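Local coordinates for trichothecene 3-O-acetyltransferase TRI101 (Fusarium sporotrichioides, PDB 2ZBA), which transfers an acetyl group from acetyl-coenzyme A to the 3-hydroxyl of trichothecene mycotoxins during their biosynthesis, T-2 toxin among the products of the pathway, at residues A[318-322]-A[351-355]; A[114-118]-A[238-242]; A[143-148]-A[160-164]. One frame throughout, in Å; residues are numbered along the deposited sequence.

Contact 1 (A[318-322]-A[351-355]); sequences QNMTY and LRRRT. With COA (coenzyme A), chain E.
Arg354 reaches from helix 348-363 to the edge strand 318-326 and brings its guanidinium edge onto the carbonyl of Met320, a selenomethionine here. NH2 of Arg354 lies 2.6 Å from Met320 O, with the oxygen close to the guanidinium plane and the N-H pointing at it at 153°; NH1 of Arg354 adds a weak, more bent bond to the same oxygen. A bend at chi3 (53°) in an otherwise extended chain turns the group back to the strand. Arg354 NH2 also meets the rim of Tyr322, 3.2 Å from Tyr322 CE2, with ring and guanidinium planes nearly perpendicular. Asn319 ND2 lies over one face of the Arg354 guanidinium. Asn319 ND2 donates to Thr355 OG1 over 2.9 Å in an almost straight bond lying in the amide plane, and also to a water that in turn donates to Arg354 O. Thr355 OG1 donates to Leu351 O, one turn back. On the amide's other branch, OD1 accepts from Met320 N and from Gln220. Thr321 CG2 packs on Leu351 CD2 at 3.7 Å. Gln318 and Met320 line the substrate pocket, and Gln318 borders the thiol end of coenzyme A. Strand 318-326 is thus joined to helix 348-363 by buried polar bonds, and two nitrogens of one cationic group converge on a backbone oxygen, which the charge would probably polarise.

Contact 2 (A[114-118]-A[238-242]); sequences GFPLE and TWAFF
The Phe241 ring carries Leu117 on one face and the carbonyl oxygen of Phe115 at its edge. Leu117 CB sits over the ring centre, 3.9 Å from the centroid and only 12° off the normal, a CH-pi contact. Phe115 O approaches the ring edge, near its plane, 3.5 Å from Phe241 CD2, so that the partly positive ring hydrogens face a carbonyl that also accepts from Arg409. The backbone N of Leu117 closes on the same corner, 3.3 Å from Phe241 CD2. The leucine methyls then part company: Leu117 CD1 runs to the far end of the ring, 3.7 Å from Phe241 CZ, while Leu117 CD2 presses on Trp239 CB at 3.3 Å. Having CG anti to the backbone N (chi1 -168°) directs this fork across the strand, where it spans two residues whose side chains lie on the same side of strand 237-244. The 114-118 loop follows helix 107-113, which ends in a Schellman motif with Gly114, at positive phi, as its C-prime residue. Contacts of Leu117 with Ser434 and its backbone bond to Gly459 tie the loop to the neighbouring strand 431-438 and to the C-terminus. Trp239 carries its indole away from Leu117, with NE1 bonded to Glu414 O and the ring meeting Phe413, and the Trp239 side chain comes within about 7 Å of the bound T-2 toxin, nearest atoms.

Contact 3 (A[143-148]-A[160-164]); sequences KPVLLL and TVNGQ
Strands 146-153 and 156-164 pair antiparallel as the two arms of a hairpin, the axes of segments 146-148 and 160-164 approaching to 4.7 Å, with Leu147 and Asn162 forming a hydrogen-bonded pair between the non-hydrogen-bonded pairs Leu146-Gly163 and Leu148-Val161. Asn162 N gives Leu147 O a nearly linear bond of 2.8 Å in the carbonyl plane, Leu147 N answers to Asn162 O, and Gln164 N reaches back 3.0 Å to Val145 O, extending the pairing beyond the strand's start. On the face of Leu146, Leu148 and Val161, the two valine methyls divide their partners: CG1 of Val161 touches Leu146 CD1 at 3.8 Å, and CG2 of Val161 meets Leu148 CD2. Leu146, with CG anti to its N (chi1 -161°), swings CD1 across the neighbouring strand, past Gly163. Helix 170-184 covers this face. Leu147 CB and Asn162 CB face each other on the other side. At the open end, Lys143 CG lies 3.7 Å from Gln164 CG, aliphatic against aliphatic, while its NZ bonds to Leu26 O. Three backbone bonds hold the arms together here, while one face of leucines and valine packs on helices and the other takes in the Asn162 amide, its ND2 bonded to Arg128 O.

Overall arrangement
Along the chain, contact 2 opens first, with 114-118, and closes only at 238-242; the hairpin of contact 3 lies wholly within that interval, and contact 1 follows both. Contacts 1 and 2 reach the same seven-stranded mixed sheet, contact 1 at its outermost strand 318-326 and contact 2 at strand 237-244, on opposite sides of the chain's centre with their own centres about 30 Å apart. Contact 3 belongs to the five-stranded sheet, its centre about 26 Å from that of contact 1 and 23 Å from that of contact 2. Contact 2 joins the N-terminal part of the chain to the later sheet, consistent with the two-domain BAHD architecture, whose ligands bind between the halves.

Contact 1 (A[318-322]-A[351-355])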
loop_
_atom_site.group_PDB
_atom_site.type_symbol
_atom_site.label_atom_id
_atom_site.label_comp_id
_atom_site.label_asym_id
_atom_site.label_seq_id
_atom_site.Cartn_x
_atom_site.Cartn_y
_atom_site.Cartn_z
ATOM N N GLN A 318 -1.068 5.799 -9.349
ATOM C CA GLN A 318 -0.312 6.202 -8.190
ATOM C C GLN A 318 0.938 6.884 -8.722
ATOM O O GLN A 318 1.359 6.609 -9.854
ATOM C CB GLN A 318 0.068 4.937 -7.421
ATOM C CG GLN A 318 0.789 5.133 -6.106
ATOM C CD GLN A 318 1.047 3.809 -5.402
ATOM O OE1 GLN A 318 0.365 3.478 -4.426
ATOM N NE2 GLN A 318 2.005 3.028 -5.913
ATOM N N ASN A 319 1.497 7.793 -7.929
ATOM C CA ASN A 319 2.842 8.295 -8.145
ATOM C C ASN A 319 3.436 8.510 -6.761
ATOM O O ASN A 319 2.843 8.090 -5.763
ATOM C CB ASN A 319 2.787 9.606 -8.949
ATOM C CG ASN A 319 4.067 9.881 -9.726
ATOM O OD1 ASN A 319 5.133 9.350 -9.410
ATOM N ND2 ASN A 319 3.964 10.729 -10.745
HETATM N N MSE A 320 4.595 9.153 -6.691
HETATM C CA MSE A 320 5.205 9.494 -5.436
HETATM C C MSE A 320 5.633 10.951 -5.518
HETATM O O MSE A 320 5.802 11.509 -6.606
HETATM C CB MSE A 320 6.402 8.579 -5.137
HETATM C CG MSE A 320 6.054 7.066 -4.976
HETATM SE SE MSE A 320 7.504 6.067 -4.153
HETATM C CE MSE A 320 6.770 5.855 -2.340
ATOM N N THR A 321 5.793 11.579 -4.368
ATOM C CA THR A 321 6.487 12.848 -4.312
ATOM C C THR A 321 7.856 12.580 -3.662
ATOM O O THR A 321 8.002 11.686 -2.803
ATOM C CB THR A 321 5.662 13.954 -3.583
ATOM O OG1 THR A 321 5.459 13.601 -2.207
ATOM C CG2 THR A 321 4.297 14.164 -4.274
ATOM N N TYR A 322 8.851 13.350 -4.080
ATOM C CA TYR A 322 10.225 13.157 -3.640
ATOM C C TYR A 322 10.770 14.396 -2.966
ATOM O O TYR A 322 10.496 15.521 -3.375
ATOM C CB TYR A 322 11.088 12.755 -4.828
ATOM C CG TYR A 322 10.538 11.547 -5.544
ATOM C CD1 TYR A 322 10.748 10.260 -5.043
ATOM C CD2 TYR A 322 9.766 11.686 -6.705
ATOM C CE1 TYR A 322 10.205 9.128 -5.701
ATOM C CE2 TYR A 322 9.232 10.566 -7.362
ATOM C CZ TYR A 322 9.465 9.296 -6.860
ATOM O OH TYR A 322 8.941 8.202 -7.517
ATOM N N LEU A 351 1.526 17.506 -9.863
ATOM C CA LEU A 351 1.312 16.050 -9.763
ATOM C C LEU A 351 0.867 15.456 -11.097
ATOM O O LEU A 351 1.381 14.411 -11.537
ATOM C CB LEU A 351 0.267 15.703 -8.694
ATOM C CG LEU A 351 0.633 15.910 -7.222
ATOM C CD1 LEU A 351 -0.571 15.673 -6.338
ATOM C CD2 LEU A 351 1.771 14.999 -6.844
ATOM N N ARG A 352 -0.118 16.112 -11.717
ATOM C CA ARG A 352 -0.593 15.730 -13.047
ATOM C C ARG A 352 0.487 15.683 -14.106
ATOM O O ARG A 352 0.613 14.691 -14.840
ATOM C CB ARG A 352 -1.671 16.689 -13.505
ATOM C CG ARG A 352 -3.021 16.135 -13.291
ATOM C CD ARG A 352 -4.033 16.910 -14.046
ATOM N NE ARG A 352 -4.836 17.674 -13.119
ATOM C CZ ARG A 352 -4.608 18.926 -12.780
ATOM N NH1 ARG A 352 -3.598 19.586 -13.327
ATOM N NH2 ARG A 352 -5.412 19.520 -11.916
ATOM N N ARG A 353 1.246 16.772 -14.187
ATOM C CA ARG A 353 2.352 16.907 -15.138
ATOM C C ARG A 353 3.388 15.796 -14.970
ATOM O O ARG A 353 3.755 15.140 -15.925
ATOM C CB ARG A 353 3.027 18.292 -15.021
ATOM C CG ARG A 353 4.207 18.481 -16.000
ATOM C CD ARG A 353 3.769 18.338 -17.476
ATOM N NE ARG A 353 4.909 18.513 -18.395
ATOM C CZ ARG A 353 4.836 18.813 -19.688
ATOM N NH1 ARG A 353 3.664 19.015 -20.304
ATOM N NH2 ARG A 353 5.963 18.918 -20.380
ATOM N N ARG A 354 3.845 15.591 -13.742
ATOM C CA ARG A 354 4.845 14.570 -13.442
ATOM C C ARG A 354 4.328 13.160 -13.810
ATOM O O ARG A 354 5.094 12.318 -14.284
ATOM C CB ARG A 354 5.234 14.641 -11.957
ATOM C CG ARG A 354 6.051 15.913 -11.545
ATOM C CD ARG A 354 6.346 15.940 -10.040
ATOM N NE ARG A 354 6.977 14.686 -9.628
ATOM C CZ ARG A 354 6.437 13.791 -8.803
ATOM N NH1 ARG A 354 5.245 14.009 -8.231
ATOM N NH2 ARG A 354 7.087 12.654 -8.562
ATOM N N THR A 355 3.035 12.918 -13.585
ATOM C CA THR A 355 2.417 11.602 -13.800
ATOM C C THR A 355 2.228 11.341 -15.290
ATOM O O THR A 355 2.545 10.253 -15.794
ATOM C CB THR A 355 1.075 11.475 -13.026
ATOM O OG1 THR A 355 1.327 11.566 -11.615
ATOM C CG2 THR A 355 0.383 10.131 -13.285
HETATM N N1A COA E . -7.469 24.060 5.000
HETATM C C2A COA E . -7.221 23.342 6.158
HETATM N N3A COA E . -7.196 21.955 6.109
HETATM C C4A COA E . -7.407 21.294 4.934
HETATM C C5A COA E . -7.663 22.010 3.765
HETATM C C6A COA E . -7.694 23.410 3.802
HETATM N N6A COA E . -8.040 24.111 2.718
HETATM N N7A COA E . -7.838 21.114 2.765
HETATM C C8A COA E . -7.703 19.866 3.274
HETATM N N9A COA E . -7.430 19.959 4.615
HETATM C C1B COA E . -7.099 18.844 5.532
HETATM C C2B COA E . -8.322 17.992 5.854
HETATM O O2B COA E . -9.040 18.524 6.947
HETATM C C3B COA E . -7.689 16.638 6.118
HETATM O O3B COA E . -6.979 16.755 7.323
HETATM P P3B COA E . -7.013 15.710 8.550
HETATM O O7A COA E . -6.879 14.317 7.969
HETATM O O8A COA E . -8.329 15.782 9.275
HETATM O O9A COA E . -5.831 16.086 9.385
HETATM C C4B COA E . -6.593 16.603 5.073
HETATM O O4B COA E . -6.154 17.946 4.954
HETATM C C5B COA E . -6.989 16.087 3.699
HETATM O O5B COA E . -5.872 16.345 2.855
HETATM P P1A COA E . -5.433 15.304 1.706
HETATM O O1A COA E . -6.551 15.069 0.740
HETATM O O2A COA E . -4.131 15.694 1.046
HETATM O O3A COA E . -5.258 13.858 2.435
HETATM P P2A COA E . -4.070 13.403 3.429
HETATM O O4A COA E . -4.728 12.710 4.603
HETATM O O5A COA E . -3.102 14.491 3.825
HETATM O O6A COA E . -3.215 12.329 2.601
HETATM C CBP COA E . -1.729 11.624 0.842
HETATM C CCP COA E . -2.128 12.753 1.791
HETATM C CDP COA E . -0.887 10.644 1.659
HETATM C CEP COA E . -0.916 12.223 -0.318
HETATM C CAP COA E . -3.005 10.942 0.340
HETATM O OAP COA E . -3.804 11.864 -0.387
HETATM C C9P COA E . -2.785 9.714 -0.514
HETATM O O9P COA E . -2.541 9.867 -1.881
HETATM N N8P COA E . -2.884 8.507 0.046
HETATM C C7P COA E . -2.670 7.294 -0.738
HETATM C C6P COA E . -1.192 6.926 -0.871
HETATM C C5P COA E . -1.053 5.642 -1.672
HETATM O O5P COA E . -1.239 5.628 -2.913
HETATM N N4P COA E . -0.723 4.543 -1.003
HETATM C C3P COA E . -1.211 3.249 -1.471
HETATM C C2P COA E . -0.082 2.292 -1.844
HETATM S S1P COA E . -0.491 1.110 -3.166
HETATM O O HOH W 1 6.331 11.255 -12.323
#

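Contact 2 (A[114-118]-A[238-242])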
loop_
_atom_site.group_PDB
_atom_site.type_symbol
_atom_site.label_atom_id
_atom_site.label_comp_id
_atom_site.label_asym_id
_atom_site.label_seq_id
_atom_site.Cartn_x
_atom_site.Cartn_y
_atom_site.Cartn_z
ATOM N N GLY A 114 -1.639 -6.913 21.086
ATOM C CA GLY A 114 -2.023 -5.707 20.345
ATOM C C GLY A 114 -2.037 -5.863 18.839
ATOM O O GLY A 114 -1.794 -4.886 18.109
ATOM N N PHE A 115 -2.319 -7.088 18.371
ATOM C CA PHE A 115 -2.338 -7.414 16.932
ATOM C C PHE A 115 -1.014 -7.019 16.262
ATOM O O PHE A 115 -1.019 -6.275 15.272
ATOM C CB PHE A 115 -3.542 -6.766 16.224
ATOM C CG PHE A 115 -4.884 -7.244 16.732
ATOM C CD1 PHE A 115 -5.501 -8.355 16.169
ATOM C CD2 PHE A 115 -5.533 -6.577 17.763
ATOM C CE1 PHE A 115 -6.740 -8.813 16.626
ATOM C CE2 PHE A 115 -6.785 -7.027 18.228
ATOM C CZ PHE A 115 -7.379 -8.149 17.664
ATOM N N PRO A 116 0.123 -7.543 16.783
ATOM C CA PRO A 116 1.448 -7.139 16.301
ATOM C C PRO A 116 1.801 -7.729 14.931
ATOM O O PRO A 116 1.199 -8.718 14.499
ATOM C CB PRO A 116 2.396 -7.674 17.386
ATOM C CG PRO A 116 1.705 -8.870 17.930
ATOM C CD PRO A 116 0.219 -8.584 17.828
ATOM N N LEU A 117 2.780 -7.128 14.262
ATOM C CA LEU A 117 3.219 -7.602 12.934
ATOM C C LEU A 117 3.778 -9.027 12.999
ATOM O O LEU A 117 3.548 -9.820 12.086
ATOM C CB LEU A 117 4.254 -6.642 12.332
ATOM C CG LEU A 117 4.631 -6.781 10.846
ATOM C CD1 LEU A 117 3.402 -7.009 9.967
ATOM C CD2 LEU A 117 5.339 -5.516 10.401
ATOM N N GLU A 118 4.493 -9.333 14.088
ATOM C CA GLU A 118 5.018 -10.673 14.413
ATOM C C GLU A 118 4.027 -11.792 14.090
ATOM O O GLU A 118 4.397 -12.829 13.543
ATOM C CB GLU A 118 5.383 -10.713 15.913
ATOM C CG GLU A 118 6.156 -11.961 16.390
ATOM C CD GLU A 118 7.663 -11.749 16.408
ATOM N N THR A 238 14.479 -5.446 10.645
ATOM C CA THR A 238 13.191 -6.048 11.014
ATOM C C THR A 238 12.001 -5.175 10.616
ATOM O O THR A 238 12.172 -4.083 10.070
ATOM C CB THR A 238 13.058 -6.337 12.537
ATOM O OG1 THR A 238 12.955 -5.116 13.274
ATOM C CG2 THR A 238 14.224 -7.130 13.057
ATOM N N TRP A 239 10.807 -5.691 10.888
ATOM C CA TRP A 239 9.556 -4.969 10.739
ATOM C C TRP A 239 8.936 -4.774 12.140
ATOM O O TRP A 239 9.056 -5.642 13.009
ATOM C CB TRP A 239 8.596 -5.781 9.878
ATOM C CG TRP A 239 8.790 -5.656 8.390
ATOM C CD1 TRP A 239 9.396 -6.553 7.568
ATOM C CD2 TRP A 239 8.354 -4.570 7.551
ATOM N NE1 TRP A 239 9.361 -6.097 6.253
ATOM C CE2 TRP A 239 8.742 -4.877 6.227
ATOM C CE3 TRP A 239 7.687 -3.358 7.796
ATOM C CZ2 TRP A 239 8.488 -4.015 5.157
ATOM C CZ3 TRP A 239 7.422 -2.509 6.718
ATOM C CH2 TRP A 239 7.822 -2.843 5.422
ATOM N N ALA A 240 8.258 -3.645 12.343
ATOM C CA ALA A 240 7.457 -3.423 13.558
ATOM C C ALA A 240 6.283 -2.483 13.299
ATOM O O ALA A 240 6.427 -1.526 12.547
ATOM C CB ALA A 240 8.330 -2.873 14.666
ATOM N N PHE A 241 5.126 -2.777 13.903
ATOM C CA PHE A 241 4.042 -1.809 14.053
ATOM C C PHE A 241 4.312 -0.802 15.188
ATOM O O PHE A 241 4.837 -1.164 16.250
ATOM C CB PHE A 241 2.692 -2.489 14.347
ATOM C CG PHE A 241 2.080 -3.209 13.195
ATOM C CD1 PHE A 241 2.245 -2.772 11.883
ATOM C CD2 PHE A 241 1.273 -4.330 13.436
ATOM C CE1 PHE A 241 1.654 -3.451 10.822
ATOM C CE2 PHE A 241 0.686 -5.019 12.393
ATOM C CZ PHE A 241 0.872 -4.574 11.069
ATOM N N PHE A 242 3.945 0.461 14.949
ATOM C CA PHE A 242 3.929 1.512 15.985
ATOM C C PHE A 242 2.570 2.204 15.927
ATOM O O PHE A 242 2.035 2.430 14.843
ATOM C CB PHE A 242 5.041 2.567 15.786
ATOM C CG PHE A 242 6.441 2.058 15.999
ATOM C CD1 PHE A 242 7.071 2.206 17.218
ATOM C CD2 PHE A 242 7.157 1.482 14.946
ATOM C CE1 PHE A 242 8.387 1.753 17.405
ATOM C CE2 PHE A 242 8.446 1.035 15.119
ATOM C CZ PHE A 242 9.069 1.152 16.350
#

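Contact 3 (A[143-148]-A[160-164])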
loop_
_atom_site.group_PDB
_atom_site.type_symbol
_atom_site.label_atom_id
_atom_site.label_comp_id
_atom_site.label_asym_id
_atom_site.label_seq_id
_atom_site.Cartn_x
_atom_site.Cartn_y
_atom_site.Cartn_z
ATOM N N LYS A 143 -0.233 -15.788 -12.586
ATOM C CA LYS A 143 -0.111 -14.559 -11.825
ATOM C C LYS A 143 -1.509 -13.935 -11.691
ATOM O O LYS A 143 -1.842 -12.983 -12.398
ATOM C CB LYS A 143 0.861 -13.630 -12.551
ATOM C CG LYS A 143 1.330 -12.427 -11.778
ATOM C CD LYS A 143 2.236 -11.547 -12.653
ATOM C CE LYS A 143 3.691 -12.006 -12.632
ATOM N NZ LYS A 143 4.544 -11.079 -13.459
ATOM N N PRO A 144 -2.345 -14.490 -10.789
ATOM C CA PRO A 144 -3.721 -14.002 -10.676
ATOM C C PRO A 144 -3.772 -12.538 -10.249
ATOM O O PRO A 144 -2.872 -12.053 -9.570
ATOM C CB PRO A 144 -4.334 -14.902 -9.593
ATOM C CG PRO A 144 -3.417 -16.096 -9.500
ATOM C CD PRO A 144 -2.058 -15.573 -9.828
ATOM N N VAL A 145 -4.815 -11.852 -10.681
ATOM C CA VAL A 145 -5.073 -10.442 -10.363
ATOM C C VAL A 145 -5.408 -10.296 -8.857
ATOM O O VAL A 145 -4.924 -9.382 -8.174
ATOM C CB VAL A 145 -6.209 -9.912 -11.284
ATOM C CG1 VAL A 145 -6.804 -8.575 -10.800
ATOM C CG2 VAL A 145 -5.713 -9.791 -12.713
ATOM N N LEU A 146 -6.201 -11.241 -8.350
ATOM C CA LEU A 146 -6.708 -11.183 -6.987
ATOM C C LEU A 146 -6.757 -12.595 -6.410
ATOM O O LEU A 146 -7.219 -13.524 -7.071
ATOM C CB LEU A 146 -8.100 -10.527 -6.994
ATOM C CG LEU A 146 -8.692 -9.933 -5.704
ATOM C CD1 LEU A 146 -7.998 -8.632 -5.286
ATOM C CD2 LEU A 146 -10.204 -9.680 -5.874
ATOM N N LEU A 147 -6.242 -12.765 -5.195
ATOM C CA LEU A 147 -6.328 -14.045 -4.473
ATOM C C LEU A 147 -6.830 -13.762 -3.065
ATOM O O LEU A 147 -6.545 -12.707 -2.494
ATOM C CB LEU A 147 -4.961 -14.750 -4.375
ATOM C CG LEU A 147 -4.162 -15.310 -5.563
ATOM C CD1 LEU A 147 -3.231 -14.254 -6.126
ATOM C CD2 LEU A 147 -3.323 -16.485 -5.077
ATOM N N LEU A 148 -7.553 -14.715 -2.490
ATOM C CA LEU A 148 -8.062 -14.547 -1.131
ATOM C C LEU A 148 -7.674 -15.740 -0.278
ATOM O O LEU A 148 -7.647 -16.879 -0.752
ATOM C CB LEU A 148 -9.590 -14.351 -1.135
ATOM C CG LEU A 148 -10.140 -13.059 -1.763
ATOM C CD1 LEU A 148 -10.367 -13.211 -3.268
ATOM C CD2 LEU A 148 -11.419 -12.584 -1.102
ATOM N N THR A 160 -7.443 -12.560 4.286
ATOM C CA THR A 160 -6.316 -11.890 3.648
ATOM C C THR A 160 -6.595 -11.746 2.166
ATOM O O THR A 160 -7.003 -12.713 1.522
ATOM C CB THR A 160 -5.039 -12.676 3.851
ATOM O OG1 THR A 160 -4.790 -12.806 5.257
ATOM C CG2 THR A 160 -3.867 -11.964 3.184
ATOM N N VAL A 161 -6.421 -10.534 1.634
ATOM C CA VAL A 161 -6.636 -10.283 0.204
ATOM C C VAL A 161 -5.352 -9.833 -0.499
ATOM O O VAL A 161 -4.694 -8.869 -0.053
ATOM C CB VAL A 161 -7.766 -9.275 -0.052
ATOM C CG1 VAL A 161 -8.061 -9.173 -1.552
ATOM C CG2 VAL A 161 -9.029 -9.677 0.719
ATOM N N ASN A 162 -5.013 -10.535 -1.591
ATOM C CA ASN A 162 -3.806 -10.272 -2.407
ATOM C C ASN A 162 -4.158 -9.653 -3.746
ATOM O O ASN A 162 -5.074 -10.117 -4.410
ATOM C CB ASN A 162 -3.030 -11.577 -2.689
ATOM C CG ASN A 162 -2.050 -11.929 -1.600
ATOM O OD1 ASN A 162 -2.393 -11.964 -0.409
ATOM N ND2 ASN A 162 -0.809 -12.194 -1.999
ATOM N N GLY A 163 -3.435 -8.607 -4.141
ATOM C CA GLY A 163 -3.663 -7.957 -5.435
ATOM C C GLY A 163 -2.335 -7.766 -6.162
ATOM O O GLY A 163 -1.401 -7.242 -5.588
ATOM N N GLN A 164 -2.250 -8.218 -7.415
ATOM C CA GLN A 164 -1.057 -8.036 -8.254
ATOM C C GLN A 164 -0.821 -6.534 -8.469
ATOM O O GLN A 164 -1.699 -5.819 -8.954
ATOM C CB GLN A 164 -1.234 -8.777 -9.590
ATOM C CG GLN A 164 0.064 -9.317 -10.193
ATOM C CD GLN A 164 1.099 -8.235 -10.377
ATOM O OE1 GLN A 164 2.190 -8.298 -9.791
ATOM N NE2 GLN A 164 0.746 -7.201 -11.157
#